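Local coordinates for protein TrwG component of type IV secretion system (Bartonella birtlesii, PDB 4JF8) that probably acts as a VirB8-family inner-membrane component of a type IV secretion system, represented here by its NTF2-like, presumably periplasmic, domain, at residues A[47-52]-A[108-113]. Numbering follows the deposited sequence. Where two conformers were deposited one is given.
Sequences YWLNQY and RSIQPN. With EDO (1,2-ethanediol), chain D.
I110 reaches from strand 101-112, outermost in this chain's sheet, to helix 47-52 with both branches. Its CG2 meets CD1 of L49 at 3.9 Å, while I110 CD1, carried out on an extended chain (chi2 174°), comes to 3.7 Å from CB of N50, the two side chains crossing at about a right angle. A beta-branched residue suits a strand, and its two branches can meet neighbouring helix residues at once. L49's branched apolar end fills the buried gap between helix and sheet; N50 adds its aliphatic CB. No hydrogen bond joins the two segments, which meet through van der Waals contact; just before 47-52, R46 NH2 hydrogen-bonds I110 O. Toward P112, whose ring offers carbon near the strand end, the fit slackens: L49 CD1 stays 4.3 Å from CG. On another side of the helix, W48 donates NE1-H to O2 of an ethanediol (2.9 Å, 148°), probably from the crystallisation liquor and also hydrogen-bonded by W48 NE1 of the second subunit. The axes of 47-52 and 108-112 come within 9.4 Å, their N-to-C directions 129° apart. In this NTF2-like fold helix 42-57 packs on the antiparallel sheet: L49 also touches A118 and Y145 on the next two strands, and L158 of the second subunit packs against I110.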
# COMPACT_ATOMS: atom_id res chain seq x y z
N TYR A 47 -7.56 6.67 -6.58
CA TYR A 47 -6.78 5.96 -5.57
C TYR A 47 -6.43 4.55 -6.06
O TYR A 47 -5.26 4.14 -6.03
CB TYR A 47 -7.54 5.88 -4.25
CG TYR A 47 -6.87 5.02 -3.21
CD1 TYR A 47 -5.83 5.52 -2.45
CD2 TYR A 47 -7.22 3.68 -3.04
CE1 TYR A 47 -5.18 4.73 -1.51
CE2 TYR A 47 -6.58 2.88 -2.10
CZ TYR A 47 -5.55 3.41 -1.35
OH TYR A 47 -4.89 2.64 -0.42
N TRP A 48 -7.43 3.81 -6.51
CA TRP A 48 -7.21 2.43 -6.96
C TRP A 48 -6.40 2.33 -8.25
O TRP A 48 -5.51 1.48 -8.36
CB TRP A 48 -8.53 1.64 -7.06
CG TRP A 48 -9.06 1.39 -5.69
CD1 TRP A 48 -10.14 2.00 -5.10
CD2 TRP A 48 -8.50 0.53 -4.70
NE1 TRP A 48 -10.28 1.56 -3.81
CE2 TRP A 48 -9.27 0.66 -3.53
CE3 TRP A 48 -7.39 -0.32 -4.67
CZ2 TRP A 48 -8.97 -0.04 -2.35
CZ3 TRP A 48 -7.12 -1.02 -3.52
CH2 TRP A 48 -7.90 -0.88 -2.38
N LEU A 49 -6.67 3.22 -9.20
CA LEU A 49 -5.91 3.25 -10.44
C LEU A 49 -4.45 3.57 -10.19
O LEU A 49 -3.57 2.98 -10.81
CB LEU A 49 -6.52 4.27 -11.40
CG LEU A 49 -7.91 3.84 -11.94
CD1 LEU A 49 -8.67 5.05 -12.49
CD2 LEU A 49 -7.83 2.72 -12.98
N ASN A 50 -4.21 4.54 -9.32
CA ASN A 50 -2.85 4.89 -8.94
C ASN A 50 -2.13 3.71 -8.29
O ASN A 50 -0.99 3.37 -8.63
CB ASN A 50 -2.89 6.10 -8.00
CG ASN A 50 -1.52 6.62 -7.65
OD1 ASN A 50 -0.77 7.05 -8.53
ND2 ASN A 50 -1.20 6.65 -6.35
N GLN A 51 -2.80 3.07 -7.33
CA GLN A 51 -2.21 1.93 -6.66
C GLN A 51 -1.88 0.86 -7.70
O GLN A 51 -0.81 0.23 -7.65
CB GLN A 51 -3.18 1.36 -5.64
CG GLN A 51 -2.59 0.19 -4.88
CD GLN A 51 -3.46 -0.33 -3.74
OE1 GLN A 51 -3.84 -1.50 -3.71
NE2 GLN A 51 -3.79 0.54 -2.82
N TYR A 52 -2.77 0.64 -8.66
CA TYR A 52 -2.54 -0.38 -9.66
C TYR A 52 -1.32 -0.10 -10.52
O TYR A 52 -0.45 -0.96 -10.67
CB TYR A 52 -3.79 -0.57 -10.54
CG TYR A 52 -3.70 -1.82 -11.39
CD1 TYR A 52 -3.99 -3.06 -10.81
CD2 TYR A 52 -3.25 -1.80 -12.71
CE1 TYR A 52 -3.88 -4.24 -11.53
CE2 TYR A 52 -3.14 -2.97 -13.44
CZ TYR A 52 -3.44 -4.19 -12.84
OH TYR A 52 -3.35 -5.35 -13.61
N ARG A 108 1.79 10.96 -13.57
CA ARG A 108 1.61 12.40 -13.85
C ARG A 108 0.16 12.82 -13.85
O ARG A 108 -0.16 13.92 -13.44
CB ARG A 108 2.28 12.79 -15.16
CG ARG A 108 3.76 12.47 -15.27
CD ARG A 108 4.27 12.65 -16.71
NE ARG A 108 4.10 11.44 -17.53
CZ ARG A 108 4.07 11.40 -18.87
NH1 ARG A 108 4.17 12.52 -19.58
NH2 ARG A 108 3.89 10.23 -19.52
N SER A 109 -0.73 11.96 -14.33
CA SER A 109 -2.18 12.27 -14.36
C SER A 109 -2.96 11.00 -14.51
O SER A 109 -2.48 10.01 -15.07
CB SER A 109 -2.52 13.28 -15.46
OG SER A 109 -2.24 12.75 -16.73
N ILE A 110 -4.20 11.04 -14.04
CA ILE A 110 -5.14 9.91 -14.11
C ILE A 110 -6.47 10.48 -14.53
O ILE A 110 -7.02 11.37 -13.83
CB ILE A 110 -5.31 9.22 -12.73
CG1 ILE A 110 -3.96 8.70 -12.23
CG2 ILE A 110 -6.32 8.09 -12.84
CD1 ILE A 110 -4.00 8.13 -10.83
N GLN A 111 -6.99 10.01 -15.65
CA GLN A 111 -8.26 10.53 -16.19
C GLN A 111 -9.28 9.41 -16.37
O GLN A 111 -9.31 8.75 -17.41
CB GLN A 111 -8.03 11.25 -17.52
CG GLN A 111 -7.13 12.48 -17.43
CD GLN A 111 -7.56 13.48 -16.36
OE1 GLN A 111 -8.74 13.58 -16.00
NE2 GLN A 111 -6.59 14.25 -15.86
N PRO A 112 -10.14 9.19 -15.36
CA PRO A 112 -11.23 8.27 -15.56
C PRO A 112 -12.29 8.94 -16.42
O PRO A 112 -12.45 10.17 -16.37
CB PRO A 112 -11.77 8.03 -14.14
CG PRO A 112 -10.85 8.74 -13.21
CD PRO A 112 -10.14 9.78 -14.01
N ASN A 113 -13.01 8.15 -17.21
CA ASN A 113 -14.12 8.69 -18.00
C ASN A 113 -15.46 8.57 -17.29
O ASN A 113 -16.48 9.03 -17.83
CB ASN A 113 -14.15 8.10 -19.41
CG ASN A 113 -14.56 6.66 -19.45
OD1 ASN A 113 -14.79 6.01 -18.42
ND2 ASN A 113 -14.68 6.14 -20.65
C1 EDO D . -10.48 2.37 0.36
O1 EDO D . -11.53 2.86 1.20
C2 EDO D . -10.37 3.28 -0.84
O2 EDO D . -11.53 3.04 -1.65